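Local coordinates for zebrafish RNase5 (Danio rerio, PDB 3LJE), which probably cleaves RNA as a fish ribonuclease of the pancreatic ribonuclease family, related to the angiogenins, at residues P5-D8 with P9-Q12; V25-C28 with D29-M32; T68-N72 with L73-N77. All coordinates share one frame; numbering follows the deposited sequence.

Contact 1: P5-D8 with P9-Q12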
loop_
_atom_site.group_PDB
_atom_site.type_symbol
_atom_site.label_atom_id
_atom_site.label_comp_id
_atom_site.label_asym_id
_atom_site.label_seq_id
_atom_site.Cartn_x
_atom_site.Cartn_y
_atom_site.Cartn_z
ATOM N N PRO A 5 -19.405 2.696 6.976
ATOM C CA PRO A 5 -19.550 2.571 5.527
ATOM C C PRO A 5 -19.014 3.695 4.721
ATOM O O PRO A 5 -18.847 3.548 3.509
ATOM C CB PRO A 5 -21.069 2.348 5.351
ATOM C CG PRO A 5 -21.624 3.185 6.479
ATOM C CD PRO A 5 -20.732 2.762 7.640
ATOM N N ASP A 6 -18.730 4.845 5.320
ATOM C CA ASP A 6 -18.149 5.856 4.426
ATOM C C ASP A 6 -16.643 5.621 4.341
ATOM O O ASP A 6 -15.948 6.272 3.573
ATOM C CB ASP A 6 -18.359 7.256 4.941
ATOM C CG ASP A 6 -17.981 7.386 6.371
ATOM O OD1 ASP A 6 -18.343 6.498 7.169
ATOM O OD2 ASP A 6 -17.300 8.381 6.705
ATOM N N VAL A 7 -16.151 4.693 5.139
ATOM C CA VAL A 7 -14.701 4.417 5.175
ATOM C C VAL A 7 -14.374 3.098 4.481
ATOM O O VAL A 7 -13.325 2.956 3.873
ATOM C CB VAL A 7 -14.233 4.264 6.627
ATOM C CG1 VAL A 7 -12.778 3.736 6.664
ATOM C CG2 VAL A 7 -14.277 5.664 7.365
ATOM N N ASP A 8 -15.271 2.123 4.618
ATOM C CA ASP A 8 -15.018 0.849 4.046
ATOM C C ASP A 8 -14.474 0.753 2.586
ATOM O O ASP A 8 -13.525 -0.009 2.333
ATOM C CB ASP A 8 -16.235 -0.034 4.259
ATOM C CG ASP A 8 -15.938 -1.493 3.965
ATOM O OD1 ASP A 8 -15.030 -2.083 4.587
ATOM O OD2 ASP A 8 -16.605 -2.030 3.087
ATOM N N PRO A 9 -15.029 1.519 1.612
ATOM C CA PRO A 9 -14.489 1.398 0.247
ATOM C C PRO A 9 -12.975 1.724 0.149
ATOM O O PRO A 9 -12.187 0.983 -0.487
ATOM C CB PRO A 9 -15.355 2.398 -0.582
ATOM C CG PRO A 9 -16.749 2.356 0.186
ATOM C CD PRO A 9 -16.151 2.493 1.653
ATOM N N ARG A 10 -12.591 2.782 0.849
ATOM C CA ARG A 10 -11.193 3.228 0.830
ATOM C C ARG A 10 -10.304 2.285 1.600
ATOM O O ARG A 10 -9.114 2.023 1.183
ATOM C CB ARG A 10 -11.060 4.650 1.363
ATOM C CG ARG A 10 -11.329 5.686 0.213
ATOM C CD ARG A 10 -11.087 7.120 0.703
ATOM N NE ARG A 10 -11.986 7.261 1.849
ATOM C CZ ARG A 10 -11.734 8.019 2.931
ATOM N NH1 ARG A 10 -10.598 8.730 3.015
ATOM N NH2 ARG A 10 -12.618 8.015 3.931
ATOM N N TYR A 11 -10.835 1.785 2.685
ATOM C CA TYR A 11 -10.086 0.865 3.514
ATOM C C TYR A 11 -9.872 -0.464 2.748
ATOM O O TYR A 11 -8.787 -1.078 2.753
ATOM C CB TYR A 11 -10.904 0.596 4.767
ATOM C CG TYR A 11 -10.443 -0.563 5.569
ATOM C CD1 TYR A 11 -9.232 -0.520 6.285
ATOM C CD2 TYR A 11 -11.227 -1.716 5.650
ATOM C CE1 TYR A 11 -8.836 -1.595 7.073
ATOM C CE2 TYR A 11 -10.844 -2.808 6.420
ATOM C CZ TYR A 11 -9.664 -2.765 7.137
ATOM O OH TYR A 11 -9.281 -3.862 7.923
ATOM N N GLN A 12 -10.935 -0.946 2.107
ATOM C CA GLN A 12 -10.750 -2.196 1.375
ATOM C C GLN A 12 -9.736 -2.003 0.241
ATOM O O GLN A 12 -8.937 -2.912 -0.093
ATOM C CB GLN A 12 -12.119 -2.698 0.782
ATOM C CG GLN A 12 -13.196 -3.042 1.839
ATOM C CD GLN A 12 -12.676 -4.159 2.675
ATOM O OE1 GLN A 12 -11.888 -4.948 2.153
ATOM N NE2 GLN A 12 -13.047 -4.236 3.974
HETATM O O HOH W 1 -14.442 5.039 1.649
#
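Gln-12 folds back one turn onto Asp-8 at the start of helix 8-18, and the two residues are joined twice, once through the backbone and once through their side chains. Followed outward, the Gln-12 side chain stays close to Asp-8 as far as its amide nitrogen. CB lies 3.4 Å from Asp-8 O, the same carbonyl that accepts the helical bond from Gln-12 N at 2.8 Å. CG keeps company with that oxygen and with the carboxylate, coming 3.4 Å from Asp-8 OD1. Beyond CG the chain bends (chi2 -62°), bringing the amide back along the first turn toward the carboxylate. There NE2 donates to Asp-8 OD1 over 3.0 Å in a nearly straight bond (164° at the hydrogen). The oxygen lies in the amide plane and is met on its syn side, a little out of the carboxylate plane, while the amide and carboxylate planes stand 60° apart.

Next to this pair, Tyr-11 N binds Val-7 O at 3.0 Å, and the CG1 methyl of Val-7 rests on Tyr-11 CB, 4.1 Å away. Val-7 also leans on Trp-115 and Val-117 of strand 115-119, and the Tyr-11 ring meets Trp-115 edge-to-face. Water 1 fills in at the helix start: it donates to Asp-6 O and takes the backbone N-H of Arg-10 at 3.0 Å. The charged ends are engaged farther off, Arg-10 in a salt bridge with Asp-112 and Asp-6 in one with Lys-113.

The carboxylate of Asp-8 thus sits at the N-terminal end of a helix, where its negative charge would be expected to suit the helix dipole, and the neutral amide of Gln-12 probably helps to hold its rotation without neutralising that charge.

Contact 2: V25-C28 with D29-M32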
loop_
_atom_site.group_PDB
_atom_site.type_symbol
_atom_site.label_atom_id
_atom_site.label_comp_id
_atom_site.label_asym_id
_atom_site.label_seq_id
_atom_site.Cartn_x
_atom_site.Cartn_y
_atom_site.Cartn_z
ATOM N N VAL A 25 10.070 -9.375 -3.559
ATOM C CA VAL A 25 10.467 -8.628 -4.744
ATOM C C VAL A 25 10.197 -9.299 -6.100
ATOM O O VAL A 25 9.741 -8.682 -7.110
ATOM C CB VAL A 25 11.977 -8.243 -4.611
ATOM C CG1 VAL A 25 12.137 -7.373 -3.261
ATOM C CG2 VAL A 25 12.908 -9.543 -4.574
ATOM N N GLN A 26 10.286 -10.606 -6.118
ATOM C CA GLN A 26 10.070 -11.284 -7.423
ATOM C C GLN A 26 8.627 -11.342 -7.823
ATOM O O GLN A 26 8.353 -11.586 -8.991
ATOM C CB GLN A 26 10.507 -12.740 -7.415
ATOM C CG GLN A 26 10.473 -13.316 -6.068
ATOM C CD GLN A 26 11.735 -12.888 -5.371
ATOM O OE1 GLN A 26 12.764 -12.784 -6.067
ATOM N NE2 GLN A 26 11.706 -12.646 -4.062
ATOM N N LYS A 27 7.701 -11.081 -6.901
ATOM C CA LYS A 27 6.280 -11.167 -7.229
ATOM C C LYS A 27 5.616 -9.872 -7.690
ATOM O O LYS A 27 4.370 -9.833 -7.871
ATOM C CB LYS A 27 5.514 -11.675 -5.941
ATOM C CG LYS A 27 5.967 -13.105 -5.413
ATOM C CD LYS A 27 5.106 -13.367 -4.048
ATOM C CE LYS A 27 5.766 -14.300 -3.228
ATOM N NZ LYS A 27 5.007 -14.708 -2.109
ATOM N N CYS A 28 6.394 -8.760 -7.787
ATOM C CA CYS A 28 5.755 -7.520 -8.208
ATOM C C CYS A 28 4.834 -7.636 -9.438
ATOM O O CYS A 28 3.724 -7.159 -9.387
ATOM C CB CYS A 28 6.793 -6.383 -8.526
ATOM S SG CYS A 28 7.514 -5.706 -6.970
ATOM N N ASP A 29 5.317 -8.199 -10.549
ATOM C CA ASP A 29 4.475 -8.213 -11.731
ATOM C C ASP A 29 3.138 -8.946 -11.493
ATOM O O ASP A 29 2.079 -8.391 -11.826
ATOM C CB ASP A 29 5.151 -8.896 -12.912
ATOM C CG ASP A 29 6.330 -8.013 -13.545
ATOM O OD1 ASP A 29 6.558 -6.840 -13.064
ATOM O OD2 ASP A 29 6.999 -8.534 -14.481
ATOM N N ARG A 30 3.213 -10.154 -10.916
ATOM C CA ARG A 30 1.942 -10.909 -10.743
ATOM C C ARG A 30 1.035 -10.255 -9.687
ATOM O O ARG A 30 -0.189 -10.266 -9.842
ATOM C CB ARG A 30 2.212 -12.418 -10.414
ATOM C CG ARG A 30 2.408 -12.843 -8.905
ATOM C CD ARG A 30 2.609 -14.334 -8.657
ATOM N NE ARG A 30 3.961 -14.714 -8.977
ATOM C CZ ARG A 30 4.777 -15.590 -8.409
ATOM N NH1 ARG A 30 4.490 -16.348 -7.338
ATOM N NH2 ARG A 30 5.939 -15.693 -8.980
ATOM N N ALA A 31 1.607 -9.666 -8.616
ATOM C CA ALA A 31 0.810 -8.998 -7.599
ATOM C C ALA A 31 0.106 -7.792 -8.237
ATOM O O ALA A 31 -1.084 -7.595 -8.027
ATOM C CB ALA A 31 1.670 -8.564 -6.418
ATOM N N MET A 32 0.841 -6.974 -9.010
ATOM C CA MET A 32 0.208 -5.766 -9.610
ATOM C C MET A 32 -0.921 -6.192 -10.581
ATOM O O MET A 32 -1.953 -5.565 -10.724
ATOM C CB MET A 32 1.279 -4.930 -10.383
ATOM C CG MET A 32 2.369 -4.295 -9.436
ATOM S SD MET A 32 1.599 -3.118 -8.149
ATOM C CE MET A 32 1.308 -1.678 -9.301
HETATM O O HOH W 2 5.906 -11.565 -10.681
HETATM O O HOH W 3 8.288 -8.708 -10.820
#
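The first turn of helix 28-34, entered from the 3-10 segment 25-27, is built on Lys-27 and Cys-28, whose carbonyls accept from Ala-31 and Met-32. Ala-31 N reaches Lys-27 O at 2.9 Å, almost in line with the carbonyl (C=O...N 173°). Met-32 N reaches Cys-28 O at the same length, 2.9 Å, but tilted from the carbonyl plane. The Ala-31 methyl lies against the first of these carbonyls, 3.3 Å from Lys-27 O. Met-32 CG leans on the second, 3.2 Å from Cys-28 O, before the chain bends away at chi2 (-60°) toward Asn-49 and Phe-51.

Two waters carry the backbone from the 3-10 turn into the helix. Water 2 donates to Gln-26 O and accepts from Arg-30 N, at 3.0 Å each, while water 3 accepts from Asp-29 N and gives Gln-26 O a weak bond.

This is the second helix of the pancreatic-ribonuclease fold, and Cys-28 ties it down: its SG forms a disulfide with Cys-85 of strand 80-89. Asp-29 adds a second tether, its OD1 accepting from the backbone N of Tyr-98 on strand 97-112.

On the outer side, the Arg-30 guanidinium lays one face over Lys-27 CG, which stands 4.0 Å above its plane; Arg-30 has two conformers, so this contact is doubtful. The ammonium of Lys-27, at the end of an extended chain, binds Asp-22 O.

Contact 3: T68-N72 with L73-N77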
loop_
_atom_site.group_PDB
_atom_site.type_symbol
_atom_site.label_atom_id
_atom_site.label_comp_id
_atom_site.label_asym_id
_atom_site.label_seq_id
_atom_site.Cartn_x
_atom_site.Cartn_y
_atom_site.Cartn_z
ATOM N N THR A 68 2.031 8.213 15.115
ATOM C CA THR A 68 2.202 9.609 15.544
ATOM C C THR A 68 1.771 10.502 14.403
ATOM O O THR A 68 1.900 10.178 13.237
ATOM C CB THR A 68 3.620 9.894 15.983
ATOM O OG1 THR A 68 4.493 9.872 14.865
ATOM C CG2 THR A 68 4.140 8.816 17.049
ATOM N N PRO A 69 1.244 11.707 14.729
ATOM C CA PRO A 69 0.795 12.620 13.639
ATOM C C PRO A 69 1.876 13.240 12.868
ATOM O O PRO A 69 2.847 13.709 13.465
ATOM C CB PRO A 69 -0.054 13.695 14.371
ATOM C CG PRO A 69 -0.352 13.130 15.800
ATOM C CD PRO A 69 0.831 12.130 16.090
ATOM N N VAL A 70 1.809 13.274 11.530
ATOM C CA VAL A 70 2.790 13.967 10.732
ATOM C C VAL A 70 1.961 14.668 9.659
ATOM O O VAL A 70 1.384 14.028 8.809
ATOM C CB VAL A 70 3.811 12.991 10.075
ATOM C CG1 VAL A 70 4.679 12.372 11.163
ATOM C CG2 VAL A 70 3.035 11.830 9.315
ATOM N N ASN A 71 1.841 16.007 9.777
ATOM C CA ASN A 71 1.018 16.779 8.846
ATOM C C ASN A 71 -0.393 16.216 9.041
ATOM O O ASN A 71 -0.800 16.117 10.217
ATOM C CB ASN A 71 1.614 16.677 7.456
ATOM C CG ASN A 71 2.876 17.545 7.339
ATOM O OD1 ASN A 71 3.050 18.413 8.175
ATOM N ND2 ASN A 71 3.762 17.296 6.363
ATOM N N ASN A 72 -1.110 15.811 7.996
ATOM C CA ASN A 72 -2.461 15.311 8.224
ATOM C C ASN A 72 -2.482 13.759 8.241
ATOM O O ASN A 72 -3.572 13.165 8.179
ATOM C CB ASN A 72 -3.355 15.742 7.085
ATOM C CG ASN A 72 -3.336 17.270 6.963
ATOM O OD1 ASN A 72 -3.576 17.951 7.983
ATOM N ND2 ASN A 72 -2.968 17.795 5.798
ATOM N N LEU A 73 -1.284 13.184 8.208
ATOM C CA LEU A 73 -1.228 11.722 8.148
ATOM C C LEU A 73 -0.721 11.152 9.460
ATOM O O LEU A 73 -0.564 11.905 10.477
ATOM C CB LEU A 73 -0.314 11.400 6.991
ATOM C CG LEU A 73 -0.769 12.083 5.636
ATOM C CD1 LEU A 73 0.265 11.743 4.480
ATOM C CD2 LEU A 73 -2.168 11.584 5.279
ATOM N N PHE A 74 -0.346 9.842 9.456
ATOM C CA PHE A 74 0.062 9.215 10.747
ATOM C C PHE A 74 1.253 8.305 10.455
ATOM O O PHE A 74 1.176 7.452 9.500
ATOM C CB PHE A 74 -1.105 8.407 11.280
ATOM C CG PHE A 74 -2.232 9.255 11.684
ATOM C CD1 PHE A 74 -2.201 9.868 12.946
ATOM C CD2 PHE A 74 -3.219 9.596 10.729
ATOM C CE1 PHE A 74 -3.197 10.881 13.321
ATOM C CE2 PHE A 74 -4.229 10.613 11.037
ATOM C CZ PHE A 74 -4.196 11.243 12.371
ATOM N N LYS A 75 2.335 8.464 11.262
ATOM C CA LYS A 75 3.577 7.764 10.925
ATOM C C LYS A 75 3.773 6.630 11.988
ATOM O O LYS A 75 3.511 6.821 13.169
ATOM C CB LYS A 75 4.750 8.750 10.996
ATOM C CG LYS A 75 6.103 8.195 10.623
ATOM C CD LYS A 75 7.075 9.388 10.358
ATOM C CE LYS A 75 8.352 8.895 9.730
ATOM N NZ LYS A 75 9.352 9.994 9.551
ATOM N N SER A 76 4.225 5.459 11.535
ATOM C CA SER A 76 4.470 4.377 12.469
ATOM C C SER A 76 5.578 4.852 13.466
ATOM O O SER A 76 6.412 5.690 13.091
ATOM C CB SER A 76 4.968 3.113 11.700
ATOM O OG SER A 76 6.114 3.346 10.914
ATOM N N ASN A 77 5.590 4.217 14.648
ATOM C CA ASN A 77 6.588 4.574 15.697
ATOM C C ASN A 77 7.837 3.644 15.525
ATOM O O ASN A 77 8.833 3.745 16.286
ATOM C CB ASN A 77 5.962 4.441 17.074
ATOM C CG ASN A 77 5.523 2.997 17.438
ATOM O OD1 ASN A 77 5.926 2.002 16.792
ATOM N ND2 ASN A 77 4.730 2.893 18.458
HETATM O O HOH W 4 6.558 8.314 14.206
HETATM O O HOH W 5 -2.184 13.998 11.521
#
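Leu-73 O is gripped from more than one side: Val-70 N donates to it at 2.9 Å and water 5 at 2.8 Å, and a C-H...O contact comes from Pro-69 CA, 3.5 Å away. The Val-70 bond is straight at the hydrogen, yet the donor stands well above the carbonyl plane. In return Leu-73 N donates to Val-70 O, also at 2.9 Å, closing a type II' turn with Asn-71 and Asn-72 at its corners. Asn-71 takes the positive phi (61°) that such a turn requires at its first corner, and water 5 links its carbonyl to Leu-73 O.

Farther along the hairpin, Thr-68 and Lys-75 form the second hydrogen-bonded pair. Lys-75 N meets Thr-68 O at 2.7 Å and Thr-68 N meets Lys-75 O at 2.8 Å, both in the carbonyl plane. Between the two pairs Pro-69 faces Phe-74, its CB against the ring atom CE1. On the other face Val-70 CG1 lies across Lys-75 CB, but Val-70 has two modelled conformers, so this touch is doubtful.

Leu-73 CG lies beside its own backbone N (chi1 -55°), and with the chain extended at chi2 CD2 comes against the carbonyl of Asn-72, 3.6 Å from Asn-72 O. The same side chain touches Val-108 of strand 97-112. Cutting Leu-73 back to an alanine is likely to open a gap beside that carbonyl and cost Val-108 an apolar neighbour.

The hairpin lies at the surface. Strand 73-76 carries it into the sheet, pairing with strand 97-112 through backbone bonds of Phe-74 with Leu-109 and Ser-76 with Ile-107, while Phe-74 rests on Cys-111 and Lys-75 on Tyr-106.

In the fold
Contacts 1 and 2 each build the first turn of a helix, 8-18 and 28-34, and both are partly buried; contact 3 is a hairpin at the surface. The two helix starts lie on opposite sides of the molecule, their centres about 25 Å apart. Each uses water to bridge early backbone groups, but contact 1 adds a side-chain carboxylate-amide bond and flanking salt bridges, whereas contact 2 is anchored by a disulfide. Contact 3 relies mainly on cross-strand backbone bonds. All three contacts are tied to strand 97-112, by a salt bridge, a side-chain-to-backbone bond and sheet pairing respectively.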